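PDB 2Z4T: beta-galactoside alpha-2,6-sialyltransferase from Photobacterium sp., which probably transfers sialic acid from a CMP-linked donor to galactosides such as lactose, forming an alpha-2,6 linkage. Local coordinates for residues 42-47 with 73-78; 50-55 with 92-97. All coordinates share one frame; numbering follows the deposited sequence.

Contact 1: 42-47 with 73-78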
loop_
_atom_site.group_PDB
_atom_site.type_symbol
_atom_site.label_atom_id
_atom_site.label_comp_id
_atom_site.label_asym_id
_atom_site.label_seq_id
_atom_site.Cartn_x
_atom_site.Cartn_y
_atom_site.Cartn_z
ATOM N N LEU A 42 -12.824 13.896 -30.441
ATOM C CA LEU A 42 -13.562 12.641 -30.601
ATOM C C LEU A 42 -14.178 12.488 -31.967
ATOM O O LEU A 42 -14.851 13.391 -32.459
ATOM C CB LEU A 42 -14.690 12.540 -29.575
ATOM C CG LEU A 42 -14.258 12.372 -28.125
ATOM C CD1 LEU A 42 -15.465 12.563 -27.208
ATOM C CD2 LEU A 42 -13.536 11.022 -27.871
ATOM N N GLU A 43 -13.965 11.320 -32.559
ATOM C CA GLU A 43 -14.590 10.955 -33.819
ATOM C C GLU A 43 -16.003 10.495 -33.512
ATOM O O GLU A 43 -16.188 9.691 -32.614
ATOM C CB GLU A 43 -13.800 9.825 -34.489
ATOM C CG GLU A 43 -12.391 10.221 -34.941
ATOM C CD GLU A 43 -12.402 11.291 -36.037
ATOM O OE1 GLU A 43 -11.512 12.174 -36.005
ATOM O OE2 GLU A 43 -13.305 11.262 -36.915
ATOM N N PRO A 44 -17.004 11.019 -34.237
ATOM C CA PRO A 44 -18.400 10.661 -33.964
ATOM C C PRO A 44 -18.804 9.267 -34.459
ATOM O O PRO A 44 -19.729 8.670 -33.925
ATOM C CB PRO A 44 -19.179 11.719 -34.732
ATOM C CG PRO A 44 -18.290 12.124 -35.834
ATOM C CD PRO A 44 -16.890 11.998 -35.333
ATOM N N ILE A 45 -18.087 8.764 -35.455
ATOM C CA ILE A 45 -18.503 7.621 -36.269
ATOM C C ILE A 45 -17.391 6.573 -36.309
ATOM O O ILE A 45 -16.225 6.914 -36.125
ATOM C CB ILE A 45 -18.890 8.132 -37.701
ATOM C CG1 ILE A 45 -20.371 7.931 -37.965
ATOM C CG2 ILE A 45 -18.105 7.465 -38.817
ATOM C CD1 ILE A 45 -21.220 8.968 -37.347
ATOM N N ASN A 46 -17.743 5.306 -36.529
ATOM C CA ASN A 46 -16.720 4.262 -36.785
ATOM C C ASN A 46 -16.768 3.539 -38.151
ATOM O O ASN A 46 -16.316 2.400 -38.246
ATOM C CB ASN A 46 -16.663 3.232 -35.635
ATOM C CG ASN A 46 -15.525 3.512 -34.640
ATOM O OD1 ASN A 46 -14.338 3.415 -34.974
ATOM N ND2 ASN A 46 -15.890 3.841 -33.409
ATOM N N GLN A 47 -17.270 4.201 -39.204
ATOM C CA GLN A 47 -17.483 3.528 -40.504
ATOM C C GLN A 47 -16.390 3.743 -41.557
ATOM O O GLN A 47 -16.500 3.207 -42.680
ATOM C CB GLN A 47 -18.871 3.795 -41.126
ATOM C CG GLN A 47 -20.047 4.074 -40.171
ATOM C CD GLN A 47 -20.237 3.063 -39.028
ATOM O OE1 GLN A 47 -20.779 3.415 -37.980
ATOM N NE2 GLN A 47 -19.799 1.818 -39.229
ATOM N N GLU A 73 -17.462 23.132 -37.425
ATOM C CA GLU A 73 -17.202 22.885 -38.858
ATOM C C GLU A 73 -16.301 21.693 -39.212
ATOM O O GLU A 73 -16.138 21.365 -40.394
ATOM C CB GLU A 73 -16.731 24.160 -39.576
ATOM C CG GLU A 73 -17.763 25.323 -39.561
ATOM C CD GLU A 73 -19.235 24.857 -39.450
ATOM O OE1 GLU A 73 -19.617 23.860 -40.117
ATOM O OE2 GLU A 73 -20.009 25.496 -38.694
ATOM N N SER A 74 -15.729 21.044 -38.200
ATOM C CA SER A 74 -14.968 19.831 -38.435
ATOM C C SER A 74 -15.818 18.640 -37.999
ATOM O O SER A 74 -16.695 18.791 -37.139
ATOM C CB SER A 74 -13.623 19.871 -37.696
ATOM O OG SER A 74 -13.800 19.706 -36.306
ATOM N N ILE A 75 -15.579 17.468 -38.593
ATOM C CA ILE A 75 -16.425 16.306 -38.288
ATOM C C ILE A 75 -16.062 15.660 -36.945
ATOM O O ILE A 75 -16.942 15.235 -36.211
ATOM C CB ILE A 75 -16.623 15.298 -39.489
ATOM C CG1 ILE A 75 -15.552 14.231 -39.520
ATOM C CG2 ILE A 75 -16.782 16.018 -40.827
ATOM C CD1 ILE A 75 -16.011 12.951 -38.853
ATOM N N SER A 76 -14.787 15.636 -36.593
ATOM C CA SER A 76 -14.451 15.236 -35.243
ATOM C C SER A 76 -14.715 16.382 -34.253
ATOM O O SER A 76 -14.556 17.553 -34.585
ATOM C CB SER A 76 -13.018 14.715 -35.151
ATOM O OG SER A 76 -12.102 15.768 -35.001
ATOM N N LEU A 77 -15.143 16.026 -33.047
ATOM C CA LEU A 77 -15.505 16.991 -32.010
ATOM C C LEU A 77 -14.279 17.472 -31.245
ATOM O O LEU A 77 -13.576 16.684 -30.619
ATOM C CB LEU A 77 -16.495 16.358 -31.029
ATOM C CG LEU A 77 -16.861 17.164 -29.776
ATOM C CD1 LEU A 77 -17.843 18.318 -30.098
ATOM C CD2 LEU A 77 -17.394 16.249 -28.670
ATOM N N SER A 78 -14.037 18.773 -31.292
ATOM C CA SER A 78 -12.924 19.348 -30.576
ATOM C C SER A 78 -13.406 20.386 -29.558
ATOM O O SER A 78 -14.014 21.398 -29.925
ATOM C CB SER A 78 -11.947 19.959 -31.569
ATOM O OG SER A 78 -10.643 19.838 -31.057
#

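Contact 2: 50-55 with 92-97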
loop_
_atom_site.group_PDB
_atom_site.type_symbol
_atom_site.label_atom_id
_atom_site.label_comp_id
_atom_site.label_asym_id
_atom_site.label_seq_id
_atom_site.Cartn_x
_atom_site.Cartn_y
_atom_site.Cartn_z
ATOM N N ILE A 50 -16.348 6.278 -45.331
ATOM C CA ILE A 50 -17.128 7.456 -44.797
ATOM C C ILE A 50 -16.808 8.953 -45.133
ATOM O O ILE A 50 -15.847 9.525 -44.626
ATOM C CB ILE A 50 -17.565 7.265 -43.306
ATOM C CG1 ILE A 50 -18.914 7.950 -43.068
ATOM C CG2 ILE A 50 -16.462 7.692 -42.306
ATOM C CD1 ILE A 50 -20.036 7.388 -43.921
ATOM N N SER A 51 -17.693 9.582 -45.915
ATOM C CA SER A 51 -17.563 10.990 -46.327
ATOM C C SER A 51 -18.905 11.759 -46.210
ATOM O O SER A 51 -19.927 11.310 -46.744
ATOM C CB SER A 51 -17.042 11.049 -47.775
ATOM O OG SER A 51 -16.807 12.377 -48.218
ATOM N N PHE A 52 -18.900 12.916 -45.541
ATOM C CA PHE A 52 -20.149 13.619 -45.205
ATOM C C PHE A 52 -20.497 14.811 -46.087
ATOM O O PHE A 52 -19.666 15.651 -46.358
ATOM C CB PHE A 52 -20.152 14.046 -43.735
ATOM C CG PHE A 52 -20.326 12.905 -42.773
ATOM C CD1 PHE A 52 -21.591 12.397 -42.499
ATOM C CD2 PHE A 52 -19.226 12.331 -42.142
ATOM C CE1 PHE A 52 -21.752 11.334 -41.619
ATOM C CE2 PHE A 52 -19.382 11.270 -41.252
ATOM C CZ PHE A 52 -20.643 10.770 -40.991
ATOM N N THR A 53 -21.753 14.880 -46.501
ATOM C CA THR A 53 -22.269 15.991 -47.283
ATOM C C THR A 53 -22.623 17.218 -46.409
ATOM O O THR A 53 -22.155 18.327 -46.664
ATOM C CB THR A 53 -23.522 15.537 -48.060
ATOM O OG1 THR A 53 -23.185 14.427 -48.898
ATOM C CG2 THR A 53 -24.088 16.667 -48.912
ATOM N N LYS A 54 -23.511 16.991 -45.435
ATOM C CA LYS A 54 -23.918 17.917 -44.377
ATOM C C LYS A 54 -23.155 17.200 -43.261
ATOM O O LYS A 54 -23.077 15.975 -43.321
ATOM C CB LYS A 54 -25.436 17.893 -44.277
ATOM C CG LYS A 54 -26.115 18.561 -45.478
ATOM C CD LYS A 54 -27.573 18.112 -45.733
ATOM C CE LYS A 54 -28.614 18.831 -44.833
ATOM N NZ LYS A 54 -28.699 20.344 -44.913
ATOM N N HIS A 55 -22.701 17.839 -42.185
ATOM C CA HIS A 55 -23.226 17.694 -40.852
ATOM C C HIS A 55 -23.492 18.864 -39.906
ATOM O O HIS A 55 -23.428 20.039 -40.264
ATOM C CB HIS A 55 -22.078 16.949 -40.161
ATOM C CG HIS A 55 -20.916 17.843 -39.831
ATOM N ND1 HIS A 55 -20.284 18.628 -40.776
ATOM C CD2 HIS A 55 -20.317 18.128 -38.651
ATOM C CE1 HIS A 55 -19.334 19.340 -40.196
ATOM N NE2 HIS A 55 -19.332 19.054 -38.905
ATOM N N PHE A 92 -23.202 16.750 -26.390
ATOM C CA PHE A 92 -23.012 17.182 -27.775
ATOM C C PHE A 92 -23.642 16.161 -28.709
ATOM O O PHE A 92 -23.385 14.953 -28.598
ATOM C CB PHE A 92 -21.518 17.372 -28.076
ATOM C CG PHE A 92 -20.849 18.364 -27.170
ATOM C CD1 PHE A 92 -20.233 17.947 -26.002
ATOM C CD2 PHE A 92 -20.891 19.725 -27.455
ATOM C CE1 PHE A 92 -19.631 18.863 -25.134
ATOM C CE2 PHE A 92 -20.296 20.657 -26.590
ATOM C CZ PHE A 92 -19.666 20.226 -25.428
ATOM N N ASP A 93 -24.483 16.633 -29.617
ATOM C CA ASP A 93 -25.141 15.744 -30.561
ATOM C C ASP A 93 -24.599 15.961 -31.954
ATOM O O ASP A 93 -24.714 17.064 -32.489
ATOM C CB ASP A 93 -26.647 16.014 -30.585
ATOM C CG ASP A 93 -27.319 15.738 -29.254
ATOM O OD1 ASP A 93 -28.567 15.651 -29.258
ATOM O OD2 ASP A 93 -26.619 15.631 -28.224
ATOM N N PHE A 94 -24.033 14.914 -32.548
ATOM C CA PHE A 94 -23.578 14.957 -33.949
ATOM C C PHE A 94 -24.643 14.401 -34.888
ATOM O O PHE A 94 -25.195 13.329 -34.629
ATOM C CB PHE A 94 -22.277 14.161 -34.112
ATOM C CG PHE A 94 -21.882 13.894 -35.550
ATOM C CD1 PHE A 94 -21.106 14.808 -36.256
ATOM C CD2 PHE A 94 -22.250 12.699 -36.188
ATOM C CE1 PHE A 94 -20.732 14.550 -37.590
ATOM C CE2 PHE A 94 -21.875 12.446 -37.518
ATOM C CZ PHE A 94 -21.119 13.366 -38.214
ATOM N N ASN A 95 -24.923 15.120 -35.972
ATOM C CA ASN A 95 -25.734 14.579 -37.077
ATOM C C ASN A 95 -24.984 14.674 -38.390
ATOM O O ASN A 95 -24.379 15.702 -38.685
ATOM C CB ASN A 95 -27.080 15.297 -37.220
ATOM C CG ASN A 95 -28.109 14.839 -36.198
ATOM O OD1 ASN A 95 -28.739 13.795 -36.354
ATOM N ND2 ASN A 95 -28.287 15.635 -35.135
ATOM N N GLY A 96 -25.039 13.613 -39.188
ATOM C CA GLY A 96 -24.449 13.644 -40.518
ATOM C C GLY A 96 -25.220 12.896 -41.586
ATOM O O GLY A 96 -25.958 11.939 -41.308
ATOM N N VAL A 97 -25.060 13.357 -42.820
ATOM C CA VAL A 97 -25.524 12.624 -43.975
ATOM C C VAL A 97 -24.322 12.314 -44.856
ATOM O O VAL A 97 -23.634 13.217 -45.315
ATOM C CB VAL A 97 -26.558 13.414 -44.775
ATOM C CG1 VAL A 97 -27.104 12.544 -45.929
ATOM C CG2 VAL A 97 -27.681 13.877 -43.867
#

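Contact 1: 42-47 with 73-78
Leu42 and Leu77 face each other as an antiparallel hydrogen-bonded pair, the end of a two-stranded sheet in the immunoglobulin-like beta-sandwich domain. Two backbone bonds close the pair: Leu42 N to Leu77 O at 2.9 Å and Leu77 N to Leu42 O at 2.7 Å. Both leucine side chains lie on the same face, where Leu42 also meets Ile30 and Val108 and Leu77 meets Trp57, so this is the well-packed end. Their own methyls barely meet, with Leu42 CD1 4.4 Å from Leu77 CD2.

Beyond the pair the contact passes from backbone to side chains. Pro44, which is buried, crosses Ile75 at about a right angle, its CD 3.8 Å from Ile75 CD1. The isoleucine reaches it because its CG1 stands between the backbone N and the carbonyl carbon (chi1 89°). Pro44 CD also rests 3.4 Å from Ile75 O, the carbonyl oxygen that accepts a hydrogen bond from Trp57 NE1.

The solvent side belongs to Glu43. Its CB points away from 73-78, but the bend at chi2 (-64°) swings the carboxylate back over Ser76. The hydroxyl of Ser76 is engaged by Asn41 ND2 instead, and Glu43 OE1 comes to 3.1 Å from Ser76 CB.

Contact 2: 50-55 with 92-97
Phe52, Phe94 and His55 form an aromatic cluster beside the start of an antiparallel strand pair, near one end of the immunoglobulin-like domain. Its clearest element is a T-shaped stack: the edge of Phe94 points at a face of Phe52, the planes at 83° and the centroids 5.4 Å apart. Phe94 CZ is the leading atom, 3.8 Å from Phe52 CZ and displaced toward the rim of that ring. A chi1 of 168° turns Phe94 CG away from its own backbone N, and its ring meets Phe52 from the opposite direction. His55 meets Phe94 differently, rim to rim, with His55 CD2 3.8 Å from Phe94 CE1 and neither ring over the other.

The backbone bonds gather on Val97. Its O takes the Thr53 N-H at 2.8 Å, nearly straight on to the carbonyl, and also a CA-H contact from Phe52. Its N gives only a weak bond to Lys54 O, at 3.3 Å, where the chain turns a corner at 53 and 54. Next to it, His55 and Gly96 form a non-hydrogen-bonded pair.

Packing against bare backbone makes up the rest. Phe52 CE1 lies 3.7 Å from Gly96 CA, an approach possible because Gly96 has no side chain. His55 CB presses on Asn95 O at 3.0 Å.

His55 NE2 makes weak hydrogen bonds to Lys72 O and Ser74 O. Two carbonyl oxygens can only accept, which suggests that NE2 carries a hydrogen, shared weakly between them, and this would bias how the imidazole is turned.

In the fold
The two contacts lie about 8 Å apart, centre to centre, in the N-terminal immunoglobulin-like domain, and their segments alternate along the chain: 42-47, 50-55, 73-78, 92-97. Contact 1 ends the small sheet of strands 39-42 and 77-80, whereas contact 2 joins the antiparallel neighbours 52-61 and 88-98, the latter also pairing with 103-122. The loop residues of 42-47 connect them: Pro44 CB and Ile45 CD1 each pack 3.5 Å from the Phe94 ring, at CD2 and CE2 respectively. The loop after strand 39-42 thus packs on strand 88-98. Both contacts lie away from the CMP, lactose and magnesium sites and are structural packing within this domain.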